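Local atomic coordinates of 5' nucleotidase family protein (Staphylococcus aureus subsp. aureus, PDB entry 4Q7F), a protein that belongs to the 5'-nucleotidase family, pairing a metal-binding calcineurin-like phosphoesterase domain with a C-terminal 5'-nucleotidase domain. Residues S65-N70 / M100-G105; M328-A333 / H341-F346; K399-I404 / S455-Q460. One frame throughout, in Å; residues are numbered along the deposited sequence.

The three contacts follow one another along the chain. Interaction 1 lies in the calcineurin-like phosphoesterase part; interactions 2 and 3 lie in the C-terminal 5'-nucleotidase part, on the other side of the chain's centre. Centre to centre, interaction 1 is about 42 Å from interaction 2 and 49 Å from interaction 3, while interactions 2 and 3 are about 22 Å apart and their nearest atoms about 13 Å. In interaction 1 the side chain of Asp69 is about 10 Å from both the manganese and the magnesium ion, which share Asp72 just beyond this strand. In interaction 2 the Phe343 side chain is about 14 Å from the bound (2R,3S,5R)-5-(6-amino-9H-purin-9-yl)-tetrahydro-2-(hydroxymethyl)furan-3-ol.

Interaction 1: residues S65-N70 / M100-G105; sequences SFKIDN and MAFDFG
Lys67 and Asp103 hold each other through two nearly straight hydrogen bonds. The Lys67 N donates to Asp103 OD2 at 2.9 Å, on the lone pair turned away from the other carboxylate oxygen, and Asp103 N returns a bond to Lys67 O, also at 2.9 Å. A carboxylate oxygen thus serves where a strand partner would normally offer a carbonyl. The pairing then becomes an ordinary parallel ladder, Ile68 beside Phe104 and Asp69 beside Gly105, with Asp69 N bonded to Phe104 O at 3.2 Å.

The tight part is buried on both faces of this short strand pair. On one, Ile68 CG1 sits over the Phe104 ring, and Ile68 CD1 comes to 3.5 Å from Phe104 CZ. On the other, Lys67 CG, anti to the backbone N (chi1 -177°), rides over the Phe102 ring, 3.7 Å from its centroid. The lysine chain then bends at chi3 (58°), which carries NZ to Met100 O at 2.7 Å, in the carbonyl plane. The same NZ also bonds Asn52 OD1 and forms a salt bridge with Glu56 on helix 48-59.

Phe66 and Asp103, both partly exposed, form the more solvent-accessible side; the ring meets the carboxylate obliquely, with Phe66 CD2 3.5 Å from Asp103 CG, and also stacks with Phe150. The loose part is Ala101, which leaves the preceding helix with positive phi, is exposed and makes only slight contact.

The polar groups are matched: a charge pair for Lys67, a backbone N-H for Asp103. The ammonium, in a buried residue, donates to Met100 O and Asn52 OD1 and pairs with Glu56, so it probably keeps its charge, while the N-H given to Asp103 would favour the ionised form of that acid.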
# COMPACT_ATOMS: atom_id res chain seq x y z
N SER A 65 17.82 21.90 8.73
CA SER A 65 16.81 20.88 8.62
C SER A 65 16.98 20.02 7.39
O SER A 65 17.54 20.48 6.38
CB SER A 65 15.43 21.53 8.55
OG SER A 65 15.28 22.24 7.33
N PHE A 66 16.43 18.81 7.50
CA PHE A 66 16.45 17.81 6.46
C PHE A 66 15.02 17.36 6.12
O PHE A 66 14.13 17.33 6.99
CB PHE A 66 17.31 16.60 6.86
CG PHE A 66 18.78 16.86 6.76
CD1 PHE A 66 19.42 17.63 7.72
CD2 PHE A 66 19.52 16.32 5.72
CE1 PHE A 66 20.78 17.86 7.63
CE2 PHE A 66 20.87 16.56 5.62
CZ PHE A 66 21.51 17.34 6.58
N LYS A 67 14.83 17.03 4.85
CA LYS A 67 13.55 16.64 4.28
C LYS A 67 13.69 15.24 3.65
O LYS A 67 14.57 14.98 2.81
CB LYS A 67 13.12 17.75 3.30
CG LYS A 67 11.78 17.59 2.64
CD LYS A 67 11.14 18.95 2.28
CE LYS A 67 11.97 19.83 1.38
NZ LYS A 67 11.14 20.92 0.78
N ILE A 68 12.80 14.35 4.09
CA ILE A 68 12.84 12.93 3.75
C ILE A 68 11.53 12.36 3.23
O ILE A 68 10.47 12.72 3.71
CB ILE A 68 13.14 12.14 5.05
CG1 ILE A 68 14.43 12.66 5.69
CG2 ILE A 68 13.17 10.63 4.81
CD1 ILE A 68 14.72 12.15 7.08
N ASP A 69 11.63 11.55 2.18
CA ASP A 69 10.48 10.75 1.70
C ASP A 69 10.76 9.30 2.10
O ASP A 69 11.79 8.74 1.74
CB ASP A 69 10.24 10.85 0.20
CG ASP A 69 9.03 10.00 -0.23
OD1 ASP A 69 9.22 8.77 -0.31
OD2 ASP A 69 7.92 10.55 -0.46
N ASN A 70 9.84 8.68 2.81
CA ASN A 70 10.08 7.33 3.33
C ASN A 70 9.40 6.19 2.58
O ASN A 70 9.04 5.14 3.19
CB ASN A 70 9.74 7.26 4.84
CG ASN A 70 10.25 5.98 5.50
OD1 ASN A 70 11.39 5.54 5.24
ND2 ASN A 70 9.43 5.36 6.34
N MSE A 100 11.35 20.35 -4.94
CA MSE A 100 11.25 20.52 -3.48
C MSE A 100 12.53 20.39 -2.71
O MSE A 100 12.55 20.59 -1.49
CB MSE A 100 10.24 19.47 -3.01
CG MSE A 100 8.87 19.84 -3.56
SE MSE A 100 7.59 18.48 -2.99
CE MSE A 100 6.11 19.24 -4.05
N ALA A 101 13.60 20.00 -3.38
CA ALA A 101 14.91 19.85 -2.72
C ALA A 101 14.93 18.98 -1.47
O ALA A 101 15.29 19.43 -0.39
CB ALA A 101 15.52 21.22 -2.45
N PHE A 102 14.55 17.70 -1.64
CA PHE A 102 14.66 16.72 -0.58
C PHE A 102 16.13 16.33 -0.43
O PHE A 102 16.96 16.61 -1.31
CB PHE A 102 13.87 15.45 -0.91
CG PHE A 102 12.42 15.55 -0.61
CD1 PHE A 102 11.58 16.28 -1.43
CD2 PHE A 102 11.87 14.83 0.46
CE1 PHE A 102 10.22 16.35 -1.17
CE2 PHE A 102 10.53 14.89 0.72
CZ PHE A 102 9.69 15.64 -0.09
N ASP A 103 16.43 15.67 0.68
CA ASP A 103 17.79 15.28 0.99
C ASP A 103 17.99 13.82 0.73
O ASP A 103 19.04 13.41 0.21
CB ASP A 103 18.10 15.67 2.44
CG ASP A 103 18.10 17.19 2.62
OD1 ASP A 103 18.99 17.86 2.01
OD2 ASP A 103 17.21 17.71 3.33
N PHE A 104 16.98 13.01 1.04
CA PHE A 104 17.07 11.63 0.75
C PHE A 104 15.73 10.95 0.97
O PHE A 104 14.75 11.56 1.46
CB PHE A 104 18.18 10.93 1.56
CG PHE A 104 18.03 11.04 3.04
CD1 PHE A 104 17.26 10.14 3.74
CD2 PHE A 104 18.70 12.04 3.74
CE1 PHE A 104 17.13 10.24 5.11
CE2 PHE A 104 18.57 12.15 5.11
CZ PHE A 104 17.79 11.24 5.79
N GLY A 105 15.70 9.71 0.53
CA GLY A 105 14.51 8.87 0.67
C GLY A 105 14.82 7.40 0.78
O GLY A 105 16.00 6.98 0.84

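Interaction 2: residues M328-A333 / H341-F346; sequences MTINHA and HPFTNF
The His341 imidazole is clasped between Ile330 CG1 on one face and the CD of its own neighbour, Pro342, on the other, while one of its nitrogens caps a helix. Ile330 CG1 lies 3.8 Å from the ring centroid. With CG anti to the backbone N (chi1 -172°), the ring swings back over the first turn of the helix, where ND1 accepts from Phe343 N at 3.1 Å; the bond is close to straight, although the donor stands somewhat off the ring plane. Thr329 O approaches the ring at its edge, in plane, 3.0 Å from His341 CE1. One water bonds His341 NE2 and takes the N-H of Asn331, tying the far end of the imidazole to the opposite backbone.

Beyond the histidine the contact is apolar. Met328, modelled as selenomethionine, runs alongside Pro342 in the opposite sense, CG near its CB, and bends at chi3 (-53°), which puts CE over the face of the Phe346 ring, 4.1 Å from its centroid. Its SE stands obliquely to the same ring and touches Phe346 CB at 3.7 Å. Between these two ends, Phe343 meets Met328 CE at its ring edge and takes Ile330 CD1 against its CD2 at 3.8 Å. Phe371, on the strand paired with 328-329, adds an edge-to-face ring to Phe343, and Leu505 and Leu509 of helix 501-511 pack on Phe346.

The arrangement combines a histidine N-cap at the start of helix 342-355 with a Met-aromatic contact one turn further on, joining that helix to the short strand 328-329 of the C-terminal domain.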
# COMPACT_ATOMS: atom_id res chain seq x y z
N MSE A 328 -25.16 0.32 -10.74
CA MSE A 328 -24.49 -0.72 -9.97
C MSE A 328 -23.70 -0.07 -8.86
O MSE A 328 -22.59 -0.50 -8.53
CB MSE A 328 -23.53 -1.50 -10.86
CG MSE A 328 -24.22 -2.52 -11.75
SE MSE A 328 -22.87 -3.74 -12.50
CE MSE A 328 -21.63 -2.44 -13.29
N THR A 329 -24.25 0.98 -8.27
CA THR A 329 -23.55 1.68 -7.21
C THR A 329 -23.56 0.87 -5.92
O THR A 329 -24.46 0.10 -5.67
CB THR A 329 -24.18 3.08 -6.96
OG1 THR A 329 -23.96 3.91 -8.10
CG2 THR A 329 -23.55 3.75 -5.76
N ILE A 330 -22.50 1.05 -5.14
CA ILE A 330 -22.39 0.43 -3.84
C ILE A 330 -22.67 1.53 -2.81
O ILE A 330 -21.87 2.44 -2.62
CB ILE A 330 -20.99 -0.17 -3.64
CG1 ILE A 330 -20.84 -1.39 -4.55
CG2 ILE A 330 -20.77 -0.55 -2.17
CD1 ILE A 330 -19.47 -2.02 -4.54
N ASN A 331 -23.83 1.44 -2.17
CA ASN A 331 -24.23 2.43 -1.17
C ASN A 331 -23.48 2.27 0.15
O ASN A 331 -23.01 3.26 0.73
CB ASN A 331 -25.74 2.32 -0.92
CG ASN A 331 -26.55 2.69 -2.14
OD1 ASN A 331 -26.11 3.49 -2.98
ND2 ASN A 331 -27.75 2.14 -2.25
N HIS A 332 -23.36 1.04 0.62
CA HIS A 332 -22.65 0.76 1.84
C HIS A 332 -21.70 -0.42 1.60
O HIS A 332 -22.13 -1.53 1.30
CB HIS A 332 -23.63 0.49 2.98
CG HIS A 332 -24.61 1.60 3.21
ND1 HIS A 332 -25.90 1.57 2.74
CD2 HIS A 332 -24.47 2.79 3.85
CE1 HIS A 332 -26.52 2.69 3.09
NE2 HIS A 332 -25.67 3.44 3.76
N ALA A 333 -20.41 -0.14 1.71
CA ALA A 333 -19.36 -1.14 1.47
C ALA A 333 -19.61 -2.48 2.15
O ALA A 333 -19.53 -3.53 1.53
CB ALA A 333 -17.99 -0.60 1.87
N HIS A 341 -23.76 -8.50 -4.47
CA HIS A 341 -24.12 -7.18 -4.92
C HIS A 341 -23.94 -7.18 -6.45
O HIS A 341 -23.02 -7.82 -6.96
CB HIS A 341 -23.21 -6.14 -4.26
CG HIS A 341 -23.62 -4.73 -4.51
ND1 HIS A 341 -23.28 -4.07 -5.66
CD2 HIS A 341 -24.39 -3.88 -3.79
CE1 HIS A 341 -23.80 -2.85 -5.64
NE2 HIS A 341 -24.47 -2.71 -4.51
N PRO A 342 -24.81 -6.47 -7.19
CA PRO A 342 -24.62 -6.47 -8.64
C PRO A 342 -23.21 -6.10 -9.13
O PRO A 342 -22.75 -6.61 -10.15
CB PRO A 342 -25.65 -5.45 -9.13
CG PRO A 342 -26.74 -5.51 -8.09
CD PRO A 342 -26.02 -5.74 -6.79
N PHE A 343 -22.51 -5.23 -8.40
CA PHE A 343 -21.17 -4.83 -8.82
C PHE A 343 -20.12 -5.94 -8.57
O PHE A 343 -19.25 -6.14 -9.38
CB PHE A 343 -20.74 -3.50 -8.20
CG PHE A 343 -19.43 -3.00 -8.73
CD1 PHE A 343 -19.36 -2.43 -9.99
CD2 PHE A 343 -18.26 -3.14 -8.00
CE1 PHE A 343 -18.15 -1.98 -10.50
CE2 PHE A 343 -17.05 -2.70 -8.51
CZ PHE A 343 -17.00 -2.13 -9.77
N THR A 344 -20.20 -6.65 -7.45
CA THR A 344 -19.26 -7.76 -7.20
C THR A 344 -19.56 -8.91 -8.17
O THR A 344 -18.64 -9.62 -8.65
CB THR A 344 -19.28 -8.25 -5.75
OG1 THR A 344 -20.60 -8.68 -5.39
CG2 THR A 344 -18.84 -7.14 -4.84
N ASN A 345 -20.84 -9.10 -8.45
CA ASN A 345 -21.27 -10.09 -9.40
C ASN A 345 -20.68 -9.76 -10.77
O ASN A 345 -20.14 -10.63 -11.44
CB ASN A 345 -22.77 -10.13 -9.53
CG ASN A 345 -23.22 -11.22 -10.44
OD1 ASN A 345 -23.02 -12.40 -10.15
ND2 ASN A 345 -23.83 -10.85 -11.56
N PHE A 346 -20.76 -8.49 -11.14
CA PHE A 346 -20.20 -8.01 -12.39
C PHE A 346 -18.69 -8.24 -12.50
O PHE A 346 -18.23 -8.71 -13.53
CB PHE A 346 -20.51 -6.53 -12.55
CG PHE A 346 -19.57 -5.81 -13.46
CD1 PHE A 346 -19.66 -5.96 -14.83
CD2 PHE A 346 -18.61 -4.97 -12.94
CE1 PHE A 346 -18.78 -5.29 -15.66
CE2 PHE A 346 -17.73 -4.29 -13.77
CZ PHE A 346 -17.83 -4.45 -15.14
O HOH W 1 -25.86 -0.78 -2.92

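Interaction 3: residues K399-I404 / S455-Q460; sequences KLKEAI and SNMMIQ
Met457 CE and the branches of Leu400 and Ile404 form the apolar part of this contact, and methyl groups do most of the touching. Met457, modelled as selenomethionine, points from the strand toward the helix. It runs extended as far as SE and then turns at chi3 (65°), so that its terminal CE is delivered between two residues one helical turn apart. Leu400 CD2 lies 3.5 Å from Met457 CE, with the leucine CG almost as near. Ile404 reaches the same methyl end on, its CD1 3.7 Å from Met457 CE. Two positions further along the strand, Ile459 points its CD1 at Leu400 CD2, again tip to tip, at 3.7 Å. The leucine methyl is therefore shared by both strand residues.

A second kind of contact is made by a charged residue using its aliphatic part. Lys401 CB rests against Met457 SE at 3.7 Å, with CG slightly farther off. The lysine chain stays extended past this point and bends only at its last torsion, where NZ forms a salt bridge with Glu405 one turn along the same helix. The first two side-chain carbons thus rest against the selenium, while the ammonium turns to its own partner.

The interface is modest, 199 Å² in all, and the segment axes come no closer than 11.1 Å, with 124° between their N-to-C directions, so side chains bridge the gap rather than backbones. Helix 397-408 packs here against the sheet in which strand 454-459 lies between 462-463 and 441-445. Ile404 also touches Tyr442 of strand 441-445 and Tyr437 of strand 435-438. Leu400 also packs against Ile472, and Ile459 against Tyr470, both on strand 469-475, which belongs with 435-438 to the five-stranded sheet.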
# COMPACT_ATOMS: atom_id res chain seq x y z
N LYS A 399 -8.26 -26.99 -1.07
CA LYS A 399 -7.51 -25.74 -1.06
C LYS A 399 -8.46 -24.56 -1.31
O LYS A 399 -8.26 -23.49 -0.75
CB LYS A 399 -6.41 -25.69 -2.11
CG LYS A 399 -5.05 -26.23 -1.68
CD LYS A 399 -4.00 -25.73 -2.70
CE LYS A 399 -2.59 -26.18 -2.40
NZ LYS A 399 -2.05 -25.55 -1.16
N LEU A 400 -9.46 -24.76 -2.17
CA LEU A 400 -10.45 -23.72 -2.44
C LEU A 400 -11.17 -23.39 -1.14
O LEU A 400 -11.38 -22.23 -0.84
CB LEU A 400 -11.46 -24.17 -3.48
CG LEU A 400 -12.64 -23.21 -3.72
CD1 LEU A 400 -12.13 -21.82 -4.10
CD2 LEU A 400 -13.55 -23.77 -4.80
N LYS A 401 -11.56 -24.41 -0.39
CA LYS A 401 -12.23 -24.16 0.88
C LYS A 401 -11.33 -23.38 1.83
O LYS A 401 -11.83 -22.56 2.58
CB LYS A 401 -12.69 -25.45 1.55
CG LYS A 401 -13.37 -25.22 2.89
CD LYS A 401 -13.99 -26.52 3.40
CE LYS A 401 -14.65 -26.33 4.75
NZ LYS A 401 -13.68 -26.07 5.83
N GLU A 402 -10.04 -23.67 1.84
CA GLU A 402 -9.10 -22.96 2.71
C GLU A 402 -9.06 -21.47 2.38
O GLU A 402 -8.91 -20.63 3.25
CB GLU A 402 -7.68 -23.51 2.57
CG GLU A 402 -7.48 -24.86 3.19
CD GLU A 402 -6.06 -25.36 3.04
OE1 GLU A 402 -5.16 -24.56 2.70
OE2 GLU A 402 -5.86 -26.55 3.26
N ALA A 403 -9.17 -21.16 1.09
CA ALA A 403 -9.15 -19.77 0.66
C ALA A 403 -10.46 -19.11 1.11
O ALA A 403 -10.44 -18.04 1.64
CB ALA A 403 -9.01 -19.68 -0.85
N ILE A 404 -11.60 -19.79 0.97
CA ILE A 404 -12.87 -19.16 1.38
C ILE A 404 -12.88 -19.02 2.91
O ILE A 404 -13.43 -18.06 3.42
CB ILE A 404 -14.12 -19.91 0.86
CG1 ILE A 404 -14.11 -19.95 -0.67
CG2 ILE A 404 -15.38 -19.18 1.28
CD1 ILE A 404 -15.17 -20.85 -1.30
N SER A 455 -19.68 -23.63 4.58
CA SER A 455 -20.58 -24.76 4.38
C SER A 455 -21.28 -24.64 3.04
O SER A 455 -21.26 -23.59 2.38
CB SER A 455 -21.64 -24.76 5.47
OG SER A 455 -21.09 -25.10 6.72
N ASN A 456 -21.90 -25.75 2.65
CA ASN A 456 -22.73 -25.84 1.45
C ASN A 456 -22.04 -25.45 0.13
O ASN A 456 -22.69 -24.88 -0.76
CB ASN A 456 -23.97 -24.95 1.65
CG ASN A 456 -24.70 -25.25 2.95
OD1 ASN A 456 -24.83 -24.36 3.81
ND2 ASN A 456 -25.14 -26.52 3.13
N MSE A 457 -20.76 -25.78 -0.02
CA MSE A 457 -20.02 -25.37 -1.23
C MSE A 457 -20.50 -26.11 -2.46
O MSE A 457 -20.57 -27.32 -2.45
CB MSE A 457 -18.53 -25.62 -1.10
CG MSE A 457 -17.84 -24.67 -0.14
SE MSE A 457 -15.91 -25.03 -0.21
CE MSE A 457 -15.60 -24.47 -2.05
N MSE A 458 -20.81 -25.38 -3.53
CA MSE A 458 -21.29 -25.99 -4.76
C MSE A 458 -20.75 -25.29 -5.95
O MSE A 458 -20.79 -24.07 -6.03
CB MSE A 458 -22.82 -25.94 -4.88
CG MSE A 458 -23.51 -26.60 -3.70
SE MSE A 458 -23.49 -28.56 -3.90
CE MSE A 458 -25.15 -28.65 -4.95
N ILE A 459 -20.29 -26.09 -6.92
CA ILE A 459 -19.74 -25.59 -8.18
C ILE A 459 -20.54 -26.29 -9.28
O ILE A 459 -20.37 -27.48 -9.52
CB ILE A 459 -18.23 -25.89 -8.28
CG1 ILE A 459 -17.50 -25.16 -7.15
CG2 ILE A 459 -17.67 -25.47 -9.65
CD1 ILE A 459 -16.03 -25.49 -7.01
N GLN A 460 -21.46 -25.56 -9.90
CA GLN A 460 -22.31 -26.08 -10.99
C GLN A 460 -23.16 -27.32 -10.64
O GLN A 460 -23.00 -28.40 -11.22
CB GLN A 460 -21.47 -26.36 -12.25
CG GLN A 460 -20.81 -25.11 -12.82
CD GLN A 460 -19.99 -25.38 -14.06
OE1 GLN A 460 -19.80 -26.54 -14.47
NE2 GLN A 460 -19.47 -24.32 -14.68